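Endo-1,4-beta-xylanase (Pseudoalteromonas haloplanktis, PDB 1H12) cleaves internal beta-1,4 linkages of xylan as a cold-adapted glycoside hydrolase of family 8. Local coordinates at residues W82-A87 and N98-A103; I75-Q80 and E147-A152; E94-L99 and F166-D171. One frame throughout, in Å; residues are numbered along the deposited sequence.

Contact 1. Residues W82-A87 and N98-A103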
ATOM      1  N   TRP A  82      -6.203   3.230   1.082  1.00  6.71           N
ATOM      2  CA  TRP A  82      -6.320   1.867   0.599  1.00  7.09           C
ATOM      3  C   TRP A  82      -7.772   1.523   0.369  1.00  7.17           C
ATOM      4  O   TRP A  82      -8.128   0.884  -0.648  1.00  7.74           O
ATOM      5  CB  TRP A  82      -5.650   0.878   1.545  1.00  6.99           C
ATOM      6  CG  TRP A  82      -4.178   1.035   1.686  1.00  7.03           C
ATOM      7  CD1 TRP A  82      -3.319   1.587   0.787  1.00  7.81           C
ATOM      8  CD2 TRP A  82      -3.377   0.648   2.806  1.00  7.19           C
ATOM      9  NE1 TRP A  82      -2.037   1.555   1.286  1.00  8.61           N
ATOM     10  CE2 TRP A  82      -2.040   0.992   2.508  1.00  7.94           C
ATOM     11  CE3 TRP A  82      -3.647   0.089   4.058  1.00  8.21           C
ATOM     12  CZ2 TRP A  82      -0.997   0.779   3.391  1.00  8.95           C
ATOM     13  CZ3 TRP A  82      -2.621  -0.116   4.939  1.00  9.62           C
ATOM     14  CH2 TRP A  82      -1.308   0.209   4.593  1.00 10.13           C
ATOM     15  N   GLY A  83      -8.648   1.937   1.282  1.00  6.93           N
ATOM     16  CA  GLY A  83     -10.076   1.688   1.109  1.00  7.27           C
ATOM     17  C   GLY A  83     -10.651   2.387  -0.108  1.00  6.92           C
ATOM     18  O   GLY A  83     -11.455   1.815  -0.833  1.00  7.44           O
ATOM     19  N   MET A  84     -10.242   3.631  -0.341  1.00  7.08           N
ATOM     20  CA  MET A  84     -10.653   4.321  -1.561  1.00  6.80           C
ATOM     21  C   MET A  84     -10.169   3.598  -2.812  1.00  6.73           C
ATOM     22  O   MET A  84     -10.883   3.492  -3.819  1.00  7.36           O
ATOM     23  CB  MET A  84     -10.125   5.764  -1.558  1.00  6.90           C
ATOM     24  CG  MET A  84     -10.891   6.694  -0.611  1.00  7.01           C
ATOM     25  SD  MET A  84     -10.056   8.249  -0.310  1.00  7.53           S
ATOM     26  CE  MET A  84      -9.887   8.874  -1.993  1.00  8.47           C
ATOM     27  N   THR A  85      -8.942   3.114  -2.773  1.00  6.62           N
ATOM     28  CA  THR A  85      -8.375   2.400  -3.891  1.00  6.77           C
ATOM     29  C   THR A  85      -9.185   1.137  -4.196  1.00  6.86           C
ATOM     30  O   THR A  85      -9.518   0.847  -5.337  1.00  7.75           O
ATOM     31  CB  THR A  85      -6.899   2.115  -3.643  1.00  7.25           C
ATOM     32  OG1 THR A  85      -6.196   3.337  -3.474  1.00  7.62           O
ATOM     33  CG2 THR A  85      -6.269   1.382  -4.804  1.00  8.52           C
ATOM     34  N   ALA A  86      -9.508   0.381  -3.153  1.00  7.43           N
ATOM     35  CA  ALA A  86     -10.317  -0.792  -3.354  1.00  7.32           C
ATOM     36  C   ALA A  86     -11.662  -0.452  -3.954  1.00  8.15           C
ATOM     37  O   ALA A  86     -12.164  -1.128  -4.870  1.00  8.48           O
ATOM     38  CB  ALA A  86     -10.492  -1.533  -2.023  1.00  8.66           C
ATOM     39  N   ALA A  87     -12.297   0.594  -3.427  1.00  7.51           N
ATOM     40  CA  ALA A  87     -13.616   0.991  -3.922  1.00  7.92           C
ATOM     41  C   ALA A  87     -13.584   1.347  -5.403  1.00  7.17           C
ATOM     42  O   ALA A  87     -14.447   0.936  -6.165  1.00  8.30           O
ATOM     43  CB  ALA A  87     -14.137   2.151  -3.050  1.00  8.27           C
ATOM     44  N   ASN A  98     -17.724   8.570   0.335  1.00  7.64           N
ATOM     45  CA  ASN A  98     -17.848   8.711   1.765  1.00  8.01           C
ATOM     46  C   ASN A  98     -16.503   8.749   2.465  1.00  7.39           C
ATOM     47  O   ASN A  98     -16.287   9.486   3.431  1.00  8.00           O
ATOM     48  CB  ASN A  98     -18.764   7.628   2.364  1.00  8.35           C
ATOM     49  CG  ASN A  98     -20.220   7.760   1.963  1.00  8.54           C
ATOM     50  OD1 ASN A  98     -20.668   8.842   1.555  1.00  9.74           O
ATOM     51  ND2 ASN A  98     -20.954   6.659   2.105  1.00  9.28           N
ATOM     52  N   LEU A  99     -15.567   7.902   1.987  1.00  7.18           N
ATOM     53  CA  LEU A  99     -14.215   7.910   2.523  1.00  6.83           C
ATOM     54  C   LEU A  99     -13.475   9.184   2.143  1.00  6.84           C
ATOM     55  O   LEU A  99     -12.754   9.762   2.970  1.00  7.48           O
ATOM     56  CB  LEU A  99     -13.425   6.689   2.005  1.00  7.24           C
ATOM     57  CG  LEU A  99     -13.873   5.328   2.539  1.00  7.19           C
ATOM     58  CD1 LEU A  99     -13.054   4.256   1.842  1.00  8.51           C
ATOM     59  CD2 LEU A  99     -13.716   5.215   4.044  1.00  8.40           C
ATOM     60  N   TRP A 100     -13.580   9.630   0.899  1.00  7.14           N
ATOM     61  CA  TRP A 100     -12.855  10.822   0.464  1.00  7.02           C
ATOM     62  C   TRP A 100     -13.390  12.073   1.180  1.00  7.42           C
ATOM     63  O   TRP A 100     -12.625  12.935   1.598  1.00  7.77           O
ATOM     64  CB  TRP A 100     -12.892  10.969  -1.062  1.00  7.25           C
ATOM     65  CG  TRP A 100     -12.202  12.172  -1.577  1.00  7.33           C
ATOM     66  CD1 TRP A 100     -12.731  13.091  -2.406  1.00  8.34           C
ATOM     67  CD2 TRP A 100     -10.879  12.655  -1.243  1.00  7.33           C
ATOM     68  NE1 TRP A 100     -11.846  14.115  -2.620  1.00  8.76           N
ATOM     69  CE2 TRP A 100     -10.699  13.859  -1.915  1.00  7.98           C
ATOM     70  CE3 TRP A 100      -9.809  12.191  -0.446  1.00  7.66           C
ATOM     71  CZ2 TRP A 100      -9.552  14.638  -1.739  1.00  9.02           C
ATOM     72  CZ3 TRP A 100      -8.683  12.942  -0.304  1.00  8.33           C
ATOM     73  CH2 TRP A 100      -8.549  14.172  -0.934  1.00  9.22           C
ATOM     74  N   ARG A 101     -14.721  12.122   1.392  1.00  7.54           N
ATOM     75  CA  ARG A 101     -15.274  13.245   2.097  1.00  7.82           C
ATOM     76  C   ARG A 101     -14.661  13.373   3.478  1.00  7.65           C
ATOM     77  O   ARG A 101     -14.354  14.476   3.968  1.00  8.28           O
ATOM     78  CB  ARG A 101     -16.799  13.096   2.205  1.00  8.25           C
ATOM     79  CG  ARG A 101     -17.530  14.390   2.568  1.00  8.98           C
ATOM     80  CD  ARG A 101     -19.031  14.206   2.838  1.00  9.18           C
ATOM     81  NE  ARG A 101     -19.655  13.509   1.724  1.00  9.15           N
ATOM     82  CZ  ARG A 101     -20.011  12.225   1.701  1.00  8.89           C
ATOM     83  NH1 ARG A 101     -20.111  11.508   2.811  1.00  9.98           N
ATOM     84  NH2 ARG A 101     -20.320  11.659   0.529  1.00 10.36           N
ATOM     85  N   PHE A 102     -14.506  12.232   4.164  1.00  7.53           N
ATOM     86  CA  PHE A 102     -13.891  12.221   5.490  1.00  7.49           C
ATOM     87  C   PHE A 102     -12.464  12.698   5.446  1.00  7.09           C
ATOM     88  O   PHE A 102     -12.008  13.491   6.277  1.00  8.12           O
ATOM     89  CB  PHE A 102     -13.946  10.798   6.041  1.00  7.62           C
ATOM     90  CG  PHE A 102     -13.414  10.661   7.448  1.00  7.60           C
ATOM     91  CD1 PHE A 102     -12.039  10.532   7.703  1.00  7.94           C
ATOM     92  CD2 PHE A 102     -14.287  10.670   8.517  1.00  8.55           C
ATOM     93  CE1 PHE A 102     -11.585  10.454   8.980  1.00  8.91           C
ATOM     94  CE2 PHE A 102     -13.795  10.577   9.815  1.00  9.10           C
ATOM     95  CZ  PHE A 102     -12.457  10.480  10.030  1.00  9.16           C
ATOM     96  N   ALA A 103     -11.701  12.194   4.498  1.00  7.61           N
ATOM     97  CA  ALA A 103     -10.273  12.535   4.409  1.00  7.56           C
ATOM     98  C   ALA A 103     -10.117  14.044   4.192  1.00  7.85           C
ATOM     99  O   ALA A 103      -9.320  14.694   4.888  1.00  8.20           O
ATOM    100  CB  ALA A 103      -9.616  11.765   3.271  1.00  8.18           C
TER
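Asn-98 OD1, at the start of the turn whose Leu-99 and Trp-100 pack against Met-84, is gripped end-on by two guanidinium nitrogens of Arg-101, with NH1 and NH2 each 3.0 Å from that one oxygen. The oxygen lies in the guanidinium plane. NH2 sits in the plane of the amide carbonyl, whereas NH1 comes from above it, 35° out. Glu-165 holds NE in a salt bridge and the carbonyl of Lys-60 takes NH1. Residues 82-87 and 98-103 belong to consecutive helices, 77-89 and 93-107, which run nearly antiparallel at 152° with their axes 9.7 Å apart, an antiparallel helix pair within the (alpha/alpha)6 barrel fold of family 8 glycoside hydrolases. Met-84 and Leu-99 lie alongside each other, pointing opposite ways, with Met-84 CG 3.6 Å from Leu-99 CB. Leu-99 CD1 pushes on to the neighbouring backbone, where it lies 3.6 Å from both Gly-83 C and Met-84 N, so that the methyl packs closely on the main chain at Gly-83. The thioether of Met-84 bends at its last torsion (chi3 57°) and lays CE obliquely against the Trp-100 indole, 3.7 Å from CE3. SD, 5.2 Å from the centre of the six-membered ring, completes a Met-aromatic contact. The indole NE1 points its hydrogen to Asp-171 OD2, and Phe-149 of helix 143-160 also touches Met-84.

Contact 2. Residues I75-Q80 and E147-A152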
ATOM      1  N   ILE A  75      -7.621   6.184  13.465  1.00  7.93           N
ATOM      2  CA  ILE A  75      -8.023   6.310  12.059  1.00  7.55           C
ATOM      3  C   ILE A  75      -6.772   6.795  11.323  1.00  7.88           C
ATOM      4  O   ILE A  75      -6.170   7.794  11.736  1.00  8.12           O
ATOM      5  CB  ILE A  75      -9.168   7.324  11.905  1.00  8.04           C
ATOM      6  CG1 ILE A  75     -10.323   6.972  12.850  1.00  8.81           C
ATOM      7  CG2 ILE A  75      -9.580   7.410  10.464  1.00  8.86           C
ATOM      8  CD1 ILE A  75     -11.400   8.029  12.895  1.00 10.71           C
ATOM      9  N   ARG A  76      -6.372   6.081  10.278  1.00  7.91           N
ATOM     10  CA  ARG A  76      -5.095   6.303   9.611  1.00  7.25           C
ATOM     11  C   ARG A  76      -5.288   6.639   8.139  1.00  6.95           C
ATOM     12  O   ARG A  76      -6.192   6.161   7.452  1.00  7.87           O
ATOM     13  CB  ARG A  76      -4.218   5.065   9.785  1.00  8.70           C
ATOM     14  CG  ARG A  76      -3.871   4.830  11.242  1.00 10.14           C
ATOM     15  CD  ARG A  76      -3.064   3.605  11.545  1.00 11.05           C
ATOM     16  NE  ARG A  76      -2.959   3.493  12.998  1.00 12.35           N
ATOM     17  CZ  ARG A  76      -1.917   3.058  13.664  1.00 14.09           C
ATOM     18  NH1 ARG A  76      -0.848   2.534  13.046  1.00 14.54           N
ATOM     19  NH2 ARG A  76      -1.983   3.092  14.993  1.00 15.87           N
ATOM     20  N   THR A  77      -4.393   7.444   7.603  1.00  7.07           N
ATOM     21  CA  THR A  77      -4.417   7.805   6.204  1.00  6.83           C
ATOM     22  C   THR A  77      -4.120   6.626   5.289  1.00  6.94           C
ATOM     23  O   THR A  77      -4.720   6.538   4.204  1.00  7.32           O
ATOM     24  CB  THR A  77      -3.519   8.995   5.864  1.00  7.31           C
ATOM     25  OG1 THR A  77      -2.201   8.723   6.367  1.00  8.03           O
ATOM     26  CG2 THR A  77      -4.072  10.260   6.435  1.00  7.94           C
ATOM     27  N   GLU A  78      -3.223   5.727   5.673  1.00  6.87           N
ATOM     28  CA  GLU A  78      -2.968   4.554   4.859  1.00  7.27           C
ATOM     29  C   GLU A  78      -4.253   3.764   4.643  1.00  6.59           C
ATOM     30  O   GLU A  78      -4.672   3.509   3.523  1.00  7.17           O
ATOM     31  CB  GLU A  78      -1.861   3.712   5.467  1.00  7.67           C
ATOM     32  CG  GLU A  78      -0.485   4.287   5.150  1.00  8.16           C
ATOM     33  CD  GLU A  78       0.668   3.631   5.916  1.00  8.14           C
ATOM     34  OE1 GLU A  78       0.419   2.812   6.822  1.00  9.56           O
ATOM     35  OE2 GLU A  78       1.857   3.953   5.608  1.00  7.84           O
ATOM     36  N   GLY A  79      -4.912   3.400   5.738  1.00  7.09           N
ATOM     37  CA  GLY A  79      -6.117   2.591   5.591  1.00  7.28           C
ATOM     38  C   GLY A  79      -7.208   3.279   4.800  1.00  6.56           C
ATOM     39  O   GLY A  79      -7.919   2.649   4.024  1.00  7.13           O
ATOM     40  N   GLN A  80      -7.363   4.587   5.020  1.00  6.63           N
ATOM     41  CA  GLN A  80      -8.369   5.392   4.318  1.00  6.37           C
ATOM     42  C   GLN A  80      -8.117   5.339   2.807  1.00  6.41           C
ATOM     43  O   GLN A  80      -9.033   5.109   2.007  1.00  7.06           O
ATOM     44  CB  GLN A  80      -8.350   6.802   4.840  1.00  7.43           C
ATOM     45  CG  GLN A  80      -9.580   7.641   4.465  1.00  8.09           C
ATOM     46  CD  GLN A  80     -10.786   7.310   5.407  1.00 29.89           C
ATOM     47  OE1 GLN A  80     -11.848   8.026   5.129  1.00 10.53           O
ATOM     48  NE2 GLN A  80     -10.705   6.454   6.206  1.00 49.77           N
ATOM     49  N   GLU A 147       0.109   9.264  -1.549  1.00  6.51           N
ATOM     50  CA  GLU A 147       0.321   8.593  -2.815  1.00  6.51           C
ATOM     51  C   GLU A 147      -0.909   7.822  -3.277  1.00  6.44           C
ATOM     52  O   GLU A 147      -1.326   7.916  -4.440  1.00  7.01           O
ATOM     53  CB  GLU A 147       1.538   7.655  -2.751  1.00  6.86           C
ATOM     54  CG  GLU A 147       2.848   8.362  -2.510  1.00  7.18           C
ATOM     55  CD  GLU A 147       4.040   7.460  -2.561  1.00  7.25           C
ATOM     56  OE1 GLU A 147       3.958   6.390  -1.833  1.00  8.34           O
ATOM     57  OE2 GLU A 147       5.016   7.713  -3.259  1.00  7.81           O
ATOM     58  N   TYR A 148      -1.468   6.999  -2.382  1.00  6.60           N
ATOM     59  CA  TYR A 148      -2.665   6.239  -2.714  1.00  6.40           C
ATOM     60  C   TYR A 148      -3.867   7.147  -2.924  1.00  6.35           C
ATOM     61  O   TYR A 148      -4.707   6.860  -3.780  1.00  6.85           O
ATOM     62  CB  TYR A 148      -2.956   5.150  -1.688  1.00  6.44           C
ATOM     63  CG  TYR A 148      -2.274   3.827  -1.926  1.00  6.65           C
ATOM     64  CD1 TYR A 148      -2.893   2.858  -2.693  1.00  7.00           C
ATOM     65  CD2 TYR A 148      -1.034   3.537  -1.383  1.00  6.68           C
ATOM     66  CE1 TYR A 148      -2.344   1.619  -2.850  1.00  7.33           C
ATOM     67  CE2 TYR A 148      -0.444   2.292  -1.582  1.00  7.20           C
ATOM     68  CZ  TYR A 148      -1.124   1.329  -2.314  1.00  6.97           C
ATOM     69  OH  TYR A 148      -0.606   0.064  -2.489  1.00  8.60           O
ATOM     70  N   PHE A 149      -4.008   8.250  -2.150  1.00  6.36           N
ATOM     71  CA  PHE A 149      -5.109   9.139  -2.397  1.00  6.52           C
ATOM     72  C   PHE A 149      -5.052   9.684  -3.816  1.00  6.33           C
ATOM     73  O   PHE A 149      -6.062   9.735  -4.527  1.00  7.20           O
ATOM     74  CB  PHE A 149      -5.136  10.350  -1.437  1.00  6.82           C
ATOM     75  CG  PHE A 149      -5.554  10.098   0.003  1.00  7.14           C
ATOM     76  CD1 PHE A 149      -6.682   9.348   0.320  1.00  7.34           C
ATOM     77  CD2 PHE A 149      -4.888  10.707   1.044  1.00  7.58           C
ATOM     78  CE1 PHE A 149      -7.100   9.212   1.613  1.00  7.51           C
ATOM     79  CE2 PHE A 149      -5.315  10.573   2.351  1.00  7.67           C
ATOM     80  CZ  PHE A 149      -6.431   9.811   2.631  1.00  7.29           C
ATOM     81  N   ALA A 150      -3.854  10.153  -4.234  1.00  6.60           N
ATOM     82  CA  ALA A 150      -3.727  10.694  -5.592  1.00  6.89           C
ATOM     83  C   ALA A 150      -4.067   9.655  -6.637  1.00  6.75           C
ATOM     84  O   ALA A 150      -4.784   9.926  -7.606  1.00  7.45           O
ATOM     85  CB  ALA A 150      -2.322  11.208  -5.801  1.00  7.75           C
ATOM     86  N   PHE A 151      -3.526   8.457  -6.457  1.00  6.65           N
ATOM     87  CA  PHE A 151      -3.800   7.341  -7.354  1.00  6.74           C
ATOM     88  C   PHE A 151      -5.313   7.076  -7.443  1.00  6.71           C
ATOM     89  O   PHE A 151      -5.890   6.958  -8.531  1.00  7.15           O
ATOM     90  CB  PHE A 151      -3.050   6.104  -6.879  1.00  7.22           C
ATOM     91  CG  PHE A 151      -3.302   4.892  -7.719  1.00  6.93           C
ATOM     92  CD1 PHE A 151      -2.734   4.737  -8.989  1.00  7.47           C
ATOM     93  CD2 PHE A 151      -4.112   3.874  -7.256  1.00  7.48           C
ATOM     94  CE1 PHE A 151      -2.991   3.663  -9.775  1.00  7.83           C
ATOM     95  CE2 PHE A 151      -4.369   2.764  -8.016  1.00  7.91           C
ATOM     96  CZ  PHE A 151      -3.813   2.655  -9.297  1.00  8.18           C
ATOM     97  N   ALA A 152      -5.952   6.917  -6.294  1.00  6.85           N
ATOM     98  CA  ALA A 152      -7.349   6.601  -6.272  1.00  6.84           C
ATOM     99  C   ALA A 152      -8.214   7.682  -6.897  1.00  6.75           C
ATOM    100  O   ALA A 152      -9.158   7.393  -7.649  1.00  7.29           O
ATOM    101  CB  ALA A 152      -7.772   6.324  -4.824  1.00  8.00           C
TER
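Thr-77, just after Arg-76, which holds the N-cap position and whose O accepts from Gln-80 N, meets the end of the Phe-149 ring. The backbone O of Thr-77 lies 4.0 Å from Phe-149 CZ, approaching obliquely, and its CB is 4.2 Å from Phe-149 CE2. The first helical turn carries Gln-80 round to the ring as well. With CG anti to the backbone N (chi1 -165°), Gln-80 sets this methylene at the ring edge, near its plane, 4.1 Å from Phe-149 CE1, while its CB is 4.2 Å from Phe-149 CZ. The phenyl group thus comes up against the first helical turn with its far end, meeting aliphatic carbon and one carbonyl, and no hydrogen bond spans the two segments. Tyr-122 adds a second ring beside Phe-149, and Ser-81 touches it from the next position of helix 77-89. All three touching residues are buried. The chain enters helix 77-89 from the short segment 74-76, and the helix's first turn packs by van der Waals contact against helix 143-160, as helix-to-helix packing within the (alpha/alpha)6 barrel fold of family 8 glycoside hydrolases.

Contact 3. Residues E94-L99 and F166-D171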
ATOM      1  N   GLU A  94     -20.222   5.216  -3.943  1.00  9.03           N
ATOM      2  CA  GLU A  94     -20.685   5.770  -2.693  1.00  9.73           C
ATOM      3  C   GLU A  94     -19.631   5.577  -1.609  1.00  8.41           C
ATOM      4  O   GLU A  94     -19.371   6.492  -0.809  1.00  9.10           O
ATOM      5  CB  GLU A  94     -22.008   5.131  -2.244  1.00 12.95           C
ATOM      6  N   GLU A  95     -19.109   4.370  -1.526  1.00  8.31           N
ATOM      7  CA  GLU A  95     -18.068   4.059  -0.528  1.00  8.09           C
ATOM      8  C   GLU A  95     -16.862   4.954  -0.733  1.00  8.10           C
ATOM      9  O   GLU A  95     -16.308   5.487   0.241  1.00  8.40           O
ATOM     10  CB  GLU A  95     -17.704   2.581  -0.602  1.00  9.09           C
ATOM     11  CG  GLU A  95     -18.792   1.606  -0.134  1.00 10.27           C
ATOM     12  CD  GLU A  95     -19.836   1.288  -1.176  1.00 11.95           C
ATOM     13  OE1 GLU A  95     -19.884   1.788  -2.304  1.00 12.22           O
ATOM     14  OE2 GLU A  95     -20.621   0.378  -0.834  1.00 18.39           O
ATOM     15  N   PHE A  96     -16.421   5.081  -1.979  1.00  7.86           N
ATOM     16  CA  PHE A  96     -15.305   5.956  -2.314  1.00  7.36           C
ATOM     17  C   PHE A  96     -15.582   7.366  -1.818  1.00  7.25           C
ATOM     18  O   PHE A  96     -14.743   7.986  -1.130  1.00  7.43           O
ATOM     19  CB  PHE A  96     -15.063   5.949  -3.806  1.00  7.77           C
ATOM     20  CG  PHE A  96     -13.863   6.741  -4.239  1.00  6.97           C
ATOM     21  CD1 PHE A  96     -13.886   8.121  -4.272  1.00  7.78           C
ATOM     22  CD2 PHE A  96     -12.718   6.074  -4.618  1.00  7.52           C
ATOM     23  CE1 PHE A  96     -12.753   8.818  -4.622  1.00  7.81           C
ATOM     24  CE2 PHE A  96     -11.610   6.762  -5.015  1.00  7.85           C
ATOM     25  CZ  PHE A  96     -11.617   8.144  -5.018  1.00  8.01           C
ATOM     26  N   ASP A  97     -16.727   7.894  -2.178  1.00  7.54           N
ATOM     27  CA  ASP A  97     -17.055   9.280  -1.891  1.00  7.58           C
ATOM     28  C   ASP A  97     -17.163   9.530  -0.389  1.00  7.57           C
ATOM     29  O   ASP A  97     -16.746  10.557   0.115  1.00  7.81           O
ATOM     30  CB  ASP A  97     -18.343   9.672  -2.580  1.00  8.37           C
ATOM     31  CG  ASP A  97     -18.208   9.871  -4.065  1.00  9.54           C
ATOM     32  OD1 ASP A  97     -17.076   9.771  -4.590  1.00  9.35           O
ATOM     33  OD2 ASP A  97     -19.237  10.119  -4.742  1.00 12.27           O
ATOM     34  N   ASN A  98     -17.724   8.570   0.335  1.00  7.64           N
ATOM     35  CA  ASN A  98     -17.848   8.711   1.765  1.00  8.01           C
ATOM     36  C   ASN A  98     -16.503   8.749   2.465  1.00  7.39           C
ATOM     37  O   ASN A  98     -16.287   9.486   3.431  1.00  8.00           O
ATOM     38  CB  ASN A  98     -18.764   7.628   2.364  1.00  8.35           C
ATOM     39  CG  ASN A  98     -20.220   7.760   1.963  1.00  8.54           C
ATOM     40  OD1 ASN A  98     -20.668   8.842   1.555  1.00  9.74           O
ATOM     41  ND2 ASN A  98     -20.954   6.659   2.105  1.00  9.28           N
ATOM     42  N   LEU A  99     -15.567   7.902   1.987  1.00  7.18           N
ATOM     43  CA  LEU A  99     -14.215   7.910   2.523  1.00  6.83           C
ATOM     44  C   LEU A  99     -13.475   9.184   2.143  1.00  6.84           C
ATOM     45  O   LEU A  99     -12.754   9.762   2.970  1.00  7.48           O
ATOM     46  CB  LEU A  99     -13.425   6.689   2.005  1.00  7.24           C
ATOM     47  CG  LEU A  99     -13.873   5.328   2.539  1.00  7.19           C
ATOM     48  CD1 LEU A  99     -13.054   4.256   1.842  1.00  8.51           C
ATOM     49  CD2 LEU A  99     -13.716   5.215   4.044  1.00  8.40           C
ATOM     50  N   PHE A 166     -17.654  15.477  -6.132  1.00 10.64           N
ATOM     51  CA  PHE A 166     -16.240  15.817  -6.205  1.00  9.96           C
ATOM     52  C   PHE A 166     -15.762  16.032  -7.601  1.00 10.00           C
ATOM     53  O   PHE A 166     -16.121  15.268  -8.540  1.00 10.59           O
ATOM     54  CB  PHE A 166     -15.407  14.707  -5.571  1.00 10.62           C
ATOM     55  CG  PHE A 166     -15.707  14.527  -4.123  1.00  9.97           C
ATOM     56  CD1 PHE A 166     -15.318  15.473  -3.222  1.00 10.70           C
ATOM     57  CD2 PHE A 166     -16.344  13.414  -3.648  1.00  9.86           C
ATOM     58  CE1 PHE A 166     -15.589  15.341  -1.891  1.00 12.11           C
ATOM     59  CE2 PHE A 166     -16.633  13.276  -2.301  1.00 10.83           C
ATOM     60  CZ  PHE A 166     -16.258  14.210  -1.422  1.00 11.55           C
ATOM     61  N   ASN A 167     -14.872  17.010  -7.730  1.00  9.86           N
ATOM     62  CA  ASN A 167     -14.022  17.114  -8.931  1.00  9.39           C
ATOM     63  C   ASN A 167     -12.795  16.289  -8.577  1.00  8.93           C
ATOM     64  O   ASN A 167     -11.816  16.796  -8.036  1.00  9.17           O
ATOM     65  CB  ASN A 167     -13.679  18.557  -9.252  1.00 11.26           C
ATOM     66  CG  ASN A 167     -13.010  18.685 -10.573  1.00 11.74           C
ATOM     67  OD1 ASN A 167     -12.216  17.868 -10.964  1.00 11.76           O
ATOM     68  ND2 ASN A 167     -13.350  19.746 -11.291  1.00 18.91           N
ATOM     69  N   TYR A 168     -12.895  14.975  -8.790  1.00  8.54           N
ATOM     70  CA  TYR A 168     -11.847  14.070  -8.446  1.00  8.29           C
ATOM     71  C   TYR A 168     -10.536  14.483  -9.060  1.00  8.85           C
ATOM     72  O   TYR A 168      -9.463  14.351  -8.432  1.00  8.63           O
ATOM     73  CB  TYR A 168     -12.160  12.651  -8.868  1.00  8.47           C
ATOM     74  CG  TYR A 168     -13.453  12.054  -8.372  1.00  8.26           C
ATOM     75  CD1 TYR A 168     -13.650  11.721  -7.019  1.00  8.07           C
ATOM     76  CD2 TYR A 168     -14.479  11.788  -9.247  1.00  8.09           C
ATOM     77  CE1 TYR A 168     -14.805  11.128  -6.597  1.00  7.90           C
ATOM     78  CE2 TYR A 168     -15.653  11.187  -8.817  1.00  8.83           C
ATOM     79  CZ  TYR A 168     -15.823  10.872  -7.495  1.00  8.38           C
ATOM     80  OH  TYR A 168     -17.016  10.299  -7.092  1.00  9.07           O
ATOM     81  N   TYR A 169     -10.565  14.907 -10.322  1.00  8.72           N
ATOM     82  CA  TYR A 169      -9.347  15.241 -11.030  1.00  8.88           C
ATOM     83  C   TYR A 169      -8.647  16.407 -10.361  1.00  8.31           C
ATOM     84  O   TYR A 169      -7.435  16.371 -10.120  1.00  9.16           O
ATOM     85  CB  TYR A 169      -9.644  15.545 -12.502  1.00  9.30           C
ATOM     86  CG  TYR A 169      -8.362  15.697 -13.297  1.00  9.43           C
ATOM     87  CD1 TYR A 169      -7.614  14.606 -13.642  1.00  9.86           C
ATOM     88  CD2 TYR A 169      -7.864  16.938 -13.630  1.00  9.90           C
ATOM     89  CE1 TYR A 169      -6.390  14.738 -14.306  1.00  9.76           C
ATOM     90  CE2 TYR A 169      -6.679  17.098 -14.273  1.00 10.27           C
ATOM     91  CZ  TYR A 169      -5.936  15.980 -14.627  1.00 10.09           C
ATOM     92  OH  TYR A 169      -4.715  16.167 -15.267  1.00 11.42           O
ATOM     93  N   ASN A 170      -9.383  17.493 -10.072  1.00  9.17           N
ATOM     94  CA  ASN A 170      -8.770  18.609  -9.423  1.00  9.37           C
ATOM     95  C   ASN A 170      -8.216  18.214  -8.048  1.00  8.97           C
ATOM     96  O   ASN A 170      -7.130  18.664  -7.643  1.00  9.32           O
ATOM     97  CB  ASN A 170      -9.768  19.772  -9.220  1.00 12.50           C
ATOM     98  N   ASP A 171      -8.969  17.387  -7.320  1.00  8.48           N
ATOM     99  CA  ASP A 171      -8.488  16.917  -6.034  1.00  8.43           C
ATOM    100  C   ASP A 171      -7.194  16.104  -6.201  1.00  8.06           C
ATOM    101  O   ASP A 171      -6.276  16.204  -5.381  1.00  8.52           O
ATOM    102  CB  ASP A 171      -9.545  16.125  -5.302  1.00  9.04           C
ATOM    103  CG  ASP A 171     -10.692  16.949  -4.775  1.00 10.70           C
ATOM    104  OD1 ASP A 171     -10.575  18.183  -4.743  1.00 15.57           O
ATOM    105  OD2 ASP A 171     -11.727  16.392  -4.385  1.00 11.89           O
TER
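Tyr-168 and Asp-97 both turn CG to the side of their own backbone N, away from the carbonyl carbon (chi1 -55° and -74°), and the two side chains cross at about a right angle, their flat groups turned only moderately against each other. Tyr-168 OH donates to the syn lone pair of Asp-97 OD1 at 2.6 Å, a short bond. The other oxygen, Asp-97 OD2, stands 3.2 Å from the same hydroxyl. Besides donating, the hydroxyl is hydrogen-bonded to Gln-93 NE2, at the start of helix 93-107. Nearer the backbone than the hydroxyl, the Tyr-168 ring leans on Phe-96: Tyr-168 CE1 and Phe-96 CE1 are 3.7 Å apart, with the planes at 87° but the approach oblique. Phe-166 packs from the loop ahead of helix 168-182. Its CE2 lies 3.6 Å from the backbone O of Asp-97, and Asp-97 CB meets the edge of the ring, in its plane. The carbonyl O of Phe-166 sits over one face of the Tyr-168 ring, offset toward the rim. Between these two aromatic residues, Asn-167 caps the new helix, its OD1 accepting from Asn-170 N at 3.0 Å. A phenylalanine in place of Tyr-168 would keep the packing on Phe-96 but would probably leave Asp-97 OD1 and Gln-93 NE2 without their shared hydroxyl partner. The short distance to a carboxylate oxygen is consistent with a charge-assisted bond between the start of helix 168-182 and helix 93-107, which would probably favour the ionised form of Asp-97.

How the contacts relate
From the N terminus, contact 2 opens first, where strand 74-76 runs into helix 77-89. Contact 1 then closes a short loop between that helix and helix 93-107, and is nested within the much longer loop that contact 2 closes at 147-152. Contact 3 starts on helix 93-107 before contact 2 has closed and ends at 166-171, so contacts 2 and 3 cross; it shares Asn-98 and Leu-99 with contact 1. Helices 77-89 and 93-107 are thereby joined to each other and, respectively, to helices 143-160 and 168-182. Packing of Trp-82 on Tyr-148 and of Phe-96 on the backbone of Met-84 and Ala-152 binds the first three of these helices together, and a probable hydrogen bond from Trp-100 NE1 to Asp-171 OD2 ties in helix 168-182.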